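Local coordinates for protein SnoK (Streptomyces nogalater, PDB 5EPA) that closes a carbocyclic ring in nogalamycin biosynthesis, acting as a non-heme iron enzyme that depends on 2-oxoglutarate, at residues A52-A55 / A56-V60; N24-K27 / E28-R31; V44-E47 / T48-T51; H171-R175 / E176-E180. All coordinates share one frame; numbering follows the deposited sequence.

In the fold
All four contacts are local, and none is fully core. Interactions 1 and 3 share helix 47-64 and are partly buried: interaction 3 caps its start with a serine and a glutamate, while interaction 1 continues the helix with regular backbone bonds and one salt bridge whose hydrogen bond is weak. They touch through Phe53 and Leu45. Interaction 2 lies at the surface and starts helix 27-36 with a second serine cap, supported by apolar packing instead of a carboxylate. Interaction 4, another surface contact, is on the opposite side of the chain's centre from interactions 1 and 3; this loop relies on three arginines, a glutamate and backbone carbonyls, not on a regular helix.

Interaction 1 (A52-A55 / A56-V60); sequences AFRA and ACEEV
Arg54 and Glu58, one helical turn apart, meet through their charged ends. The arginine chain is fully extended, with CG trans to the backbone N (chi1 -180°), and this carries NE out level with the neighbouring carboxylate. Glu58 turns its CG to the side of its own backbone N and then runs straight, which brings OE2 within 3.1 Å of Arg54 NE. The pair counts as a salt bridge, but its hydrogen bond is weak: the N-H...O angle is 124°, and the guanidinium and carboxylate planes stand 68° apart, so the groups do not face each other as a flat two-pronged pair. The same OE2 also lies 3.6 Å from Arg54 CG, so the carboxylate leans on the aliphatic part of the arginine as well.

Beneath these side chains runs the regular i to i+4 ladder of an alpha-helix, from Ala56 N to Ala52 O (3.1 Å) through to Glu59 N to Ala55 O (3.0 Å). Helix 47-64 lies beside the larger antiparallel sheet of this PhyH-family, cupin-type fold. Cys57 and Val60 make the approach: Cys57 touches Met234 and His236 of strand 233-242, and both reach Ile119 of strand 112-122.

Phe53 points its ring instead toward Ser93 and Leu94 of helix 92-95. Glu59 brings CG to 3.5 Å from Ala55 O, and its OE1 is hydrogen-bonded to His88 NE2. Ala56 is buried; its CB, the methyl carbon, lies 3.6 Å from Phe53 O and also touches His88.

Interaction 2 (N24-K27 / E28-R31); sequences NLSK and EAVR
Ser26 opens helix 27-36 as its N-cap, and the polar part of the contact centres on its side chain. OG accepts from Ala29 N at 3.1 Å, with an N-H...O angle of 151°. The hydroxyl can do this because chi1 is 60°, which sets OG between the serine's own backbone N and carbonyl carbon and turns it back over the first helical turn; there it also lies 3.4 Å from Ala29 CB. The serine carbonyl accepts from Val30 N at 3.2 Å, and Lys27 O does the same for Arg31 N at 2.9 Å. Both are ordinary i to i+4 helix bonds.

Among the charged side chains the contacts are looser. Glu28 bends at chi2 and brings OE1 back to Ser26 CB, and a water that accepts from Lys27 N donates a weak bond to that same oxygen. Arg31 is bent at chi3, which folds its guanidinium back along the helix until one face lies above Glu28 CA, offset toward the rim of the group.

The apolar contacts come from Leu25, the residue before the cap. Its two methyls divide the work: CD1 rests on Ala29 CB at 3.9 Å, and CD2 meets Val30 CG2 at 3.7 Å, the leucine and valine side chains crossing at about a right angle.

This hydrophobic side faces helix 98-108, where Leu25 touches Ile103 and Val30 touches Leu107. The start of helix 27-36 is thereby packed against helix 98-108, while Lys27, Glu28 and Arg31 remain exposed.

Interaction 3 (V44-E47 / T48-T51); sequences VLSE and TEVT
The carboxylate of Glu49, the flat group of this contact, reaches back across the first turn of the helix to Ser46. Its OE1 accepts from Ser46 N at 2.9 Å through the anti lone pair, the one directed away from OE2, and the bond is nearly straight (169°). Leu45 CD2 lies over one face of the carboxylate, 3.8 Å from OE1, and the two side chains cross at about a right angle. Ser46 OG is displaced to the other side of the plane, 3.3 Å from OE1. The second oxygen, OE2, is hydrogen-bonded to His97 NE2, just ahead of helix 98-108, so both ends of the carboxylate are held and its rotation is restricted.

The long reach of Glu49 follows from its conformation: CG lies trans to the carbonyl carbon (chi1 -70°) and the chain is extended beyond it. Ser46 answers with OG, which accepts from Glu49 N at 3.1 Å. Deeper in the turn, Val50 N bonds to Ser46 O at 3.0 Å, and Val50 CG2 comes to 4.1 Å from Leu45 CB. Thr51 N bonds to Glu47 O at 3.1 Å, with the Thr51 hydroxyl close to the same carbonyl.

Val44 and Leu45 pack on Ile100 of helix 98-108, which ties the loop after strand 38-41 to that helix. The reciprocal pair, serine side chain to glutamate amide and glutamate side chain to serine amide, is a capping box, here closing the N-terminus of helix 47-64.

Interaction 4 (H171-R175 / E176-E180); sequences HLRAR and EDRQE
Arg175 and Glu180 stack flat group on flat group, with their planes 29° apart and Glu180 CD 3.4 Å above the centre of the guanidinium. Glu180 OE2 is 2.9 Å from Arg175 NE but well out of the guanidinium plane, so this salt bridge rests on charge without a directed N-H. The same oxygen takes a weak bond from Arg178 NH1 at 2.8 Å, making a three-residue network in which one carboxylate probably eases the closeness of two positive charges. Arg175 NH1, meanwhile, gives a hydrogen bond to Arg178 O at 3.1 Å, the carbonyl oxygen lying in the guanidinium plane; the bend at chi2 (72°) brings the group over there.

Arg178 also leans the other way. Its CG sits over the centre of the Arg173 guanidinium, 3.8 Å above the plane, and its NE makes a weak bond to Arg173 O. The two guanidinium planes are 86° apart. Arg173 NH1 reaches Asp177 O at 3.0 Å, the oxygen tilted out of the guanidinium plane.

Two successive i to i+3 backbone bonds, Asp177 N to Ala174 O and Arg178 N to Arg175 O, form the short 3-10 turn that positions these groups. A water joins Ala174 N to Asp177 OD2.

Arg173 is fixed further out: NE binds Ser170 O, NH2 pairs with Asp134 and bonds to Arg219 O, and the guanidinium makes a cation-pi contact with Trp195. Asp134 lies in sequence between the iron ligands His133 and Asp135, so this surface loop, running from strand 164-166 to helix 191-194, is linked to the end of strand 130-133 beside the metal site.

Interaction 1 (A52-A55 / A56-V60)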
loop_
_atom_site.group_PDB
_atom_site.type_symbol
_atom_site.label_atom_id
_atom_site.label_comp_id
_atom_site.label_asym_id
_atom_site.label_seq_id
_atom_site.Cartn_x
_atom_site.Cartn_y
_atom_site.Cartn_z
ATOM N N ALA A 52 -19.362 -5.153 1.550
ATOM C CA ALA A 52 -19.009 -6.515 2.004
ATOM C C ALA A 52 -17.558 -6.579 2.492
ATOM O O ALA A 52 -17.279 -7.145 3.531
ATOM C CB ALA A 52 -19.224 -7.535 0.899
ATOM N N PHE A 53 -16.647 -5.933 1.773
ATOM C CA PHE A 53 -15.243 -5.959 2.171
ATOM C C PHE A 53 -15.024 -5.126 3.418
ATOM O O PHE A 53 -14.259 -5.519 4.304
ATOM C CB PHE A 53 -14.313 -5.522 1.038
ATOM C CG PHE A 53 -14.174 -6.536 -0.037
ATOM C CD1 PHE A 53 -13.884 -7.845 0.271
ATOM C CD2 PHE A 53 -14.354 -6.205 -1.350
ATOM C CE1 PHE A 53 -13.814 -8.824 -0.724
ATOM C CE2 PHE A 53 -14.265 -7.175 -2.357
ATOM C CZ PHE A 53 -14.000 -8.485 -2.036
ATOM N N ARG A 54 -15.690 -3.980 3.514
ATOM C CA ARG A 54 -15.566 -3.177 4.731
ATOM C C ARG A 54 -16.063 -3.959 5.966
ATOM O O ARG A 54 -15.452 -3.910 7.020
ATOM C CB ARG A 54 -16.334 -1.881 4.622
ATOM C CG ARG A 54 -16.208 -1.039 5.861
ATOM C CD ARG A 54 -16.872 0.314 5.680
ATOM N NE ARG A 54 -16.737 1.095 6.920
ATOM C CZ ARG A 54 -17.234 2.319 7.088
ATOM N NH1 ARG A 54 -17.886 2.929 6.084
ATOM N NH2 ARG A 54 -17.064 2.951 8.238
ATOM N N ALA A 55 -17.179 -4.655 5.824
ATOM C CA ALA A 55 -17.732 -5.432 6.926
ATOM C C ALA A 55 -16.779 -6.537 7.385
ATOM O O ALA A 55 -16.626 -6.786 8.572
ATOM C CB ALA A 55 -19.101 -6.040 6.554
ATOM N N ALA A 56 -16.171 -7.208 6.426
ATOM C CA ALA A 56 -15.174 -8.264 6.717
ATOM C C ALA A 56 -13.961 -7.705 7.431
ATOM O O ALA A 56 -13.498 -8.269 8.402
ATOM C CB ALA A 56 -14.747 -8.937 5.441
ATOM N N CYS A 57 -13.494 -6.549 6.989
ATOM C CA CYS A 57 -12.419 -5.866 7.695
ATOM C C CYS A 57 -12.813 -5.475 9.108
ATOM O O CYS A 57 -11.994 -5.554 10.014
ATOM C CB CYS A 57 -11.942 -4.630 6.914
ATOM S SG CYS A 57 -11.100 -5.072 5.373
ATOM N N GLU A 58 -14.059 -5.036 9.308
ATOM C CA GLU A 58 -14.552 -4.721 10.652
ATOM C C GLU A 58 -14.534 -5.989 11.527
ATOM O O GLU A 58 -14.175 -5.920 12.702
ATOM C CB GLU A 58 -15.947 -4.061 10.611
ATOM C CG GLU A 58 -15.916 -2.561 10.237
ATOM C CD GLU A 58 -17.250 -2.022 9.695
ATOM O OE1 GLU A 58 -18.297 -2.748 9.695
ATOM O OE2 GLU A 58 -17.250 -0.829 9.282
ATOM N N GLU A 59 -14.900 -7.130 10.959
ATOM C CA GLU A 59 -14.840 -8.376 11.693
ATOM C C GLU A 59 -13.400 -8.716 12.099
ATOM O O GLU A 59 -13.151 -9.109 13.243
ATOM C CB GLU A 59 -15.447 -9.535 10.898
ATOM C CG GLU A 59 -16.971 -9.457 10.772
ATOM C CD GLU A 59 -17.528 -10.450 9.774
ATOM O OE1 GLU A 59 -17.230 -11.653 9.899
ATOM O OE2 GLU A 59 -18.229 -10.025 8.829
ATOM N N VAL A 60 -12.452 -8.516 11.192
ATOM C CA VAL A 60 -11.056 -8.759 11.524
ATOM C C VAL A 60 -10.559 -7.822 12.668
ATOM O O VAL A 60 -9.925 -8.260 13.619
ATOM C CB VAL A 60 -10.182 -8.579 10.304
ATOM C CG1 VAL A 60 -8.726 -8.620 10.682
ATOM C CG2 VAL A 60 -10.497 -9.625 9.269
#

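Interaction 2 (N24-K27 / E28-R31)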
loop_
_atom_site.group_PDB
_atom_site.type_symbol
_atom_site.label_atom_id
_atom_site.label_comp_id
_atom_site.label_asym_id
_atom_site.label_seq_id
_atom_site.Cartn_x
_atom_site.Cartn_y
_atom_site.Cartn_z
ATOM N N ASN A 24 -10.449 -3.091 -19.639
ATOM C CA ASN A 24 -10.727 -1.775 -20.272
ATOM C C ASN A 24 -9.765 -0.680 -19.799
ATOM O O ASN A 24 -9.869 0.463 -20.193
ATOM C CB ASN A 24 -12.215 -1.356 -20.095
ATOM C CG ASN A 24 -12.560 -0.918 -18.672
ATOM O OD1 ASN A 24 -11.701 -0.548 -17.879
ATOM N ND2 ASN A 24 -13.826 -0.958 -18.347
ATOM N N LEU A 25 -8.865 -1.041 -18.898
ATOM C CA LEU A 25 -7.836 -0.116 -18.432
ATOM C C LEU A 25 -7.102 0.512 -19.621
ATOM O O LEU A 25 -6.643 -0.199 -20.518
ATOM C CB LEU A 25 -6.857 -0.876 -17.546
ATOM C CG LEU A 25 -5.653 -0.092 -17.002
ATOM C CD1 LEU A 25 -6.033 0.784 -15.823
ATOM C CD2 LEU A 25 -4.559 -1.068 -16.584
ATOM N N SER A 26 -7.001 1.833 -19.638
ATOM C CA SER A 26 -6.406 2.500 -20.787
ATOM C C SER A 26 -4.891 2.407 -20.784
ATOM O O SER A 26 -4.267 2.408 -19.748
ATOM C CB SER A 26 -6.839 3.978 -20.868
ATOM O OG SER A 26 -6.452 4.700 -19.693
ATOM N N LYS A 27 -4.323 2.372 -21.969
ATOM C CA LYS A 27 -2.910 2.562 -22.163
ATOM C C LYS A 27 -2.377 3.831 -21.531
ATOM O O LYS A 27 -1.253 3.858 -21.065
ATOM C CB LYS A 27 -2.663 2.635 -23.662
ATOM C CG LYS A 27 -2.653 1.251 -24.263
ATOM C CD LYS A 27 -2.367 1.228 -25.749
ATOM C CE LYS A 27 -2.657 -0.178 -26.296
ATOM N NZ LYS A 27 -4.084 -0.628 -26.149
ATOM N N GLU A 28 -3.183 4.870 -21.502
ATOM C CA GLU A 28 -2.787 6.140 -20.904
ATOM C C GLU A 28 -2.609 6.003 -19.397
ATOM O O GLU A 28 -1.699 6.581 -18.789
ATOM C CB GLU A 28 -3.859 7.226 -21.199
ATOM C CG GLU A 28 -4.073 7.646 -22.681
ATOM C CD GLU A 28 -4.654 6.548 -23.611
ATOM O OE1 GLU A 28 -5.523 5.771 -23.150
ATOM O OE2 GLU A 28 -4.269 6.500 -24.822
ATOM N N ALA A 29 -3.507 5.263 -18.773
ATOM C CA ALA A 29 -3.389 5.017 -17.344
ATOM C C ALA A 29 -2.131 4.218 -17.001
ATOM O O ALA A 29 -1.445 4.506 -16.017
ATOM C CB ALA A 29 -4.617 4.279 -16.824
ATOM N N VAL A 30 -1.805 3.246 -17.830
ATOM C CA VAL A 30 -0.575 2.494 -17.655
ATOM C C VAL A 30 0.670 3.388 -17.844
ATOM O O VAL A 30 1.599 3.344 -17.037
ATOM C CB VAL A 30 -0.496 1.338 -18.660
ATOM C CG1 VAL A 30 0.865 0.663 -18.598
ATOM C CG2 VAL A 30 -1.621 0.349 -18.384
ATOM N N ARG A 31 0.665 4.222 -18.878
ATOM C CA ARG A 31 1.760 5.145 -19.096
ATOM C C ARG A 31 1.893 6.139 -17.940
ATOM O O ARG A 31 2.997 6.446 -17.506
ATOM C CB ARG A 31 1.608 5.849 -20.446
ATOM C CG ARG A 31 2.746 6.803 -20.803
ATOM C CD ARG A 31 2.602 7.411 -22.194
ATOM N NE ARG A 31 1.289 8.051 -22.448
ATOM C CZ ARG A 31 0.257 7.609 -23.219
ATOM N NH1 ARG A 31 0.274 6.446 -23.904
ATOM N NH2 ARG A 31 -0.848 8.370 -23.304
HETATM O O HOH W 1 -6.374 2.645 -24.225
#

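Interaction 3 (V44-E47 / T48-T51)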
loop_
_atom_site.group_PDB
_atom_site.type_symbol
_atom_site.label_atom_id
_atom_site.label_comp_id
_atom_site.label_asym_id
_atom_site.label_seq_id
_atom_site.Cartn_x
_atom_site.Cartn_y
_atom_site.Cartn_z
ATOM N N VAL A 44 -13.317 0.605 -9.247
ATOM C CA VAL A 44 -12.876 -0.738 -9.468
ATOM C C VAL A 44 -13.839 -1.699 -8.757
ATOM O O VAL A 44 -14.226 -2.713 -9.325
ATOM C CB VAL A 44 -11.445 -0.953 -8.959
ATOM C CG1 VAL A 44 -11.001 -2.373 -9.210
ATOM C CG2 VAL A 44 -10.481 0.028 -9.631
ATOM N N LEU A 45 -14.195 -1.351 -7.514
ATOM C CA LEU A 45 -15.196 -2.054 -6.720
ATOM C C LEU A 45 -16.530 -1.364 -6.738
ATOM O O LEU A 45 -16.611 -0.148 -6.619
ATOM C CB LEU A 45 -14.751 -2.124 -5.272
ATOM C CG LEU A 45 -13.416 -2.797 -5.004
ATOM C CD1 LEU A 45 -13.165 -2.819 -3.515
ATOM C CD2 LEU A 45 -13.408 -4.245 -5.533
ATOM N N SER A 46 -17.588 -2.153 -6.840
ATOM C CA SER A 46 -18.949 -1.658 -6.754
ATOM C C SER A 46 -19.297 -1.293 -5.302
ATOM O O SER A 46 -18.605 -1.680 -4.364
ATOM C CB SER A 46 -19.922 -2.753 -7.213
ATOM O OG SER A 46 -19.867 -3.859 -6.319
ATOM N N GLU A 47 -20.396 -0.569 -5.129
ATOM C CA GLU A 47 -20.910 -0.205 -3.785
ATOM C C GLU A 47 -21.148 -1.461 -2.945
ATOM O O GLU A 47 -20.823 -1.508 -1.771
ATOM C CB GLU A 47 -22.168 0.674 -3.920
ATOM C CG GLU A 47 -21.773 2.030 -4.477
ATOM C CD GLU A 47 -22.955 2.925 -4.840
ATOM O OE1 GLU A 47 -23.970 2.418 -5.398
ATOM O OE2 GLU A 47 -22.858 4.156 -4.563
ATOM N N THR A 48 -21.699 -2.485 -3.573
ATOM C CA THR A 48 -21.972 -3.734 -2.908
ATOM C C THR A 48 -20.690 -4.391 -2.411
ATOM O O THR A 48 -20.628 -4.838 -1.266
ATOM C CB THR A 48 -22.709 -4.677 -3.857
ATOM O OG1 THR A 48 -23.957 -4.092 -4.196
ATOM C CG2 THR A 48 -22.945 -6.085 -3.218
ATOM N N GLU A 49 -19.681 -4.484 -3.264
ATOM C CA GLU A 49 -18.377 -5.047 -2.858
ATOM C C GLU A 49 -17.694 -4.260 -1.746
ATOM O O GLU A 49 -17.165 -4.839 -0.826
ATOM C CB GLU A 49 -17.416 -5.136 -4.036
ATOM C CG GLU A 49 -17.782 -6.209 -5.084
ATOM C CD GLU A 49 -16.925 -6.104 -6.342
ATOM O OE1 GLU A 49 -16.886 -5.001 -6.990
ATOM O OE2 GLU A 49 -16.272 -7.095 -6.680
ATOM N N VAL A 50 -17.723 -2.917 -1.829
ATOM C CA VAL A 50 -17.198 -2.073 -0.767
ATOM C C VAL A 50 -17.856 -2.412 0.585
ATOM O O VAL A 50 -17.208 -2.561 1.586
ATOM C CB VAL A 50 -17.440 -0.575 -1.086
ATOM C CG1 VAL A 50 -17.154 0.309 0.126
ATOM C CG2 VAL A 50 -16.599 -0.123 -2.259
ATOM N N THR A 51 -19.164 -2.480 0.604
ATOM C CA THR A 51 -19.898 -2.792 1.820
ATOM C C THR A 51 -19.462 -4.146 2.398
ATOM O O THR A 51 -19.253 -4.255 3.590
ATOM C CB THR A 51 -21.412 -2.856 1.554
ATOM O OG1 THR A 51 -21.857 -1.557 1.175
ATOM C CG2 THR A 51 -22.215 -3.305 2.797
#

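Interaction 4 (H171-R175 / E176-E180)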
loop_
_atom_site.group_PDB
_atom_site.type_symbol
_atom_site.label_atom_id
_atom_site.label_comp_id
_atom_site.label_asym_id
_atom_site.label_seq_id
_atom_site.Cartn_x
_atom_site.Cartn_y
_atom_site.Cartn_z
ATOM N N HIS A 171 9.816 7.303 -7.901
ATOM C CA HIS A 171 10.237 5.923 -8.115
ATOM C C HIS A 171 11.429 5.741 -9.035
ATOM O O HIS A 171 12.016 4.648 -9.069
ATOM C CB HIS A 171 9.081 5.095 -8.657
ATOM C CG HIS A 171 8.627 5.494 -10.032
ATOM N ND1 HIS A 171 8.330 6.800 -10.371
ATOM C CD2 HIS A 171 8.353 4.753 -11.127
ATOM C CE1 HIS A 171 7.896 6.843 -11.611
ATOM N NE2 HIS A 171 7.929 5.620 -12.105
ATOM N N LEU A 172 11.799 6.775 -9.765
ATOM C CA LEU A 172 12.936 6.714 -10.633
ATOM C C LEU A 172 14.190 7.311 -10.009
ATOM O O LEU A 172 15.171 7.478 -10.694
ATOM C CB LEU A 172 12.649 7.438 -11.963
ATOM C CG LEU A 172 11.430 6.869 -12.714
ATOM C CD1 LEU A 172 11.123 7.764 -13.914
ATOM C CD2 LEU A 172 11.619 5.420 -13.152
ATOM N N ARG A 173 14.165 7.616 -8.718
ATOM C CA ARG A 173 15.353 8.125 -8.052
ATOM C C ARG A 173 16.554 7.213 -8.248
ATOM O O ARG A 173 16.427 5.988 -8.217
ATOM C CB ARG A 173 15.128 8.259 -6.550
ATOM C CG ARG A 173 14.270 9.419 -6.126
ATOM C CD ARG A 173 13.943 9.317 -4.642
ATOM N NE ARG A 173 13.099 8.151 -4.360
ATOM C CZ ARG A 173 13.064 7.513 -3.210
ATOM N NH1 ARG A 173 13.802 7.884 -2.195
ATOM N NH2 ARG A 173 12.238 6.529 -3.055
ATOM N N ALA A 174 17.723 7.829 -8.417
ATOM C CA ALA A 174 19.004 7.128 -8.447
ATOM C C ALA A 174 19.299 6.525 -7.079
ATOM O O ALA A 174 18.706 6.930 -6.068
ATOM C CB ALA A 174 20.092 8.092 -8.827
ATOM N N ARG A 175 20.196 5.546 -7.040
ATOM C CA ARG A 175 20.560 4.817 -5.791
ATOM C C ARG A 175 20.943 5.729 -4.634
ATOM O O ARG A 175 20.476 5.544 -3.520
ATOM C CB ARG A 175 21.739 3.874 -6.105
ATOM C CG ARG A 175 22.465 3.052 -5.020
ATOM C CD ARG A 175 21.561 1.906 -4.528
ATOM N NE ARG A 175 21.897 1.467 -3.166
ATOM C CZ ARG A 175 21.473 2.091 -2.064
ATOM N NH1 ARG A 175 20.730 3.201 -2.152
ATOM N NH2 ARG A 175 21.790 1.602 -0.866
ATOM N N GLU A 176 21.766 6.719 -4.918
ATOM C CA GLU A 176 22.230 7.637 -3.881
ATOM C C GLU A 176 21.097 8.450 -3.202
ATOM O O GLU A 176 21.317 9.023 -2.134
ATOM C CB GLU A 176 23.300 8.604 -4.426
ATOM C CG GLU A 176 22.759 9.606 -5.524
ATOM C CD GLU A 176 23.212 9.345 -6.969
ATOM O OE1 GLU A 176 23.372 8.137 -7.331
ATOM O OE2 GLU A 176 23.366 10.355 -7.739
ATOM N N ASP A 177 19.939 8.539 -3.852
ATOM C CA ASP A 177 18.785 9.274 -3.341
ATOM C C ASP A 177 17.706 8.355 -2.725
ATOM O O ASP A 177 16.623 8.798 -2.426
ATOM C CB ASP A 177 18.174 10.097 -4.466
ATOM C CG ASP A 177 19.068 11.254 -4.912
ATOM O OD1 ASP A 177 19.805 11.803 -4.084
ATOM O OD2 ASP A 177 19.041 11.610 -6.100
ATOM N N ARG A 178 18.032 7.092 -2.542
ATOM C CA ARG A 178 17.115 6.105 -1.977
ATOM C C ARG A 178 17.697 5.462 -0.746
ATOM O O ARG A 178 18.896 5.224 -0.663
ATOM C CB ARG A 178 16.924 4.961 -2.926
ATOM C CG ARG A 178 16.067 5.303 -4.085
ATOM C CD ARG A 178 15.656 4.034 -4.779
ATOM N NE ARG A 178 16.622 3.690 -5.819
ATOM C CZ ARG A 178 17.347 2.577 -5.878
ATOM N NH1 ARG A 178 17.240 1.635 -4.938
ATOM N NH2 ARG A 178 18.198 2.402 -6.897
ATOM N N GLN A 179 16.858 5.205 0.232
ATOM C CA GLN A 179 17.342 4.493 1.389
ATOM C C GLN A 179 17.489 2.970 1.134
ATOM O O GLN A 179 18.437 2.362 1.614
ATOM C CB GLN A 179 16.469 4.740 2.583
ATOM C CG GLN A 179 17.045 4.098 3.834
ATOM C CD GLN A 179 16.543 4.734 5.087
ATOM O OE1 GLN A 179 15.525 5.441 5.078
ATOM N NE2 GLN A 179 17.214 4.457 6.209
ATOM N N GLU A 180 16.564 2.398 0.357
ATOM C CA GLU A 180 16.461 0.926 0.062
ATOM C C GLU A 180 16.006 -0.069 1.119
ATOM O O GLU A 180 15.168 -0.919 0.802
ATOM C CB GLU A 180 17.766 0.279 -0.439
ATOM C CG GLU A 180 18.251 0.828 -1.791
ATOM C CD GLU A 180 18.967 -0.221 -2.648
ATOM O OE1 GLU A 180 19.119 -1.404 -2.223
ATOM O OE2 GLU A 180 19.369 0.146 -3.776
HETATM O O HOH W 2 14.115 6.285 0.276
HETATM O O HOH W 3 17.698 10.618 -8.307
HETATM O O HOH W 4 20.888 2.832 1.270
#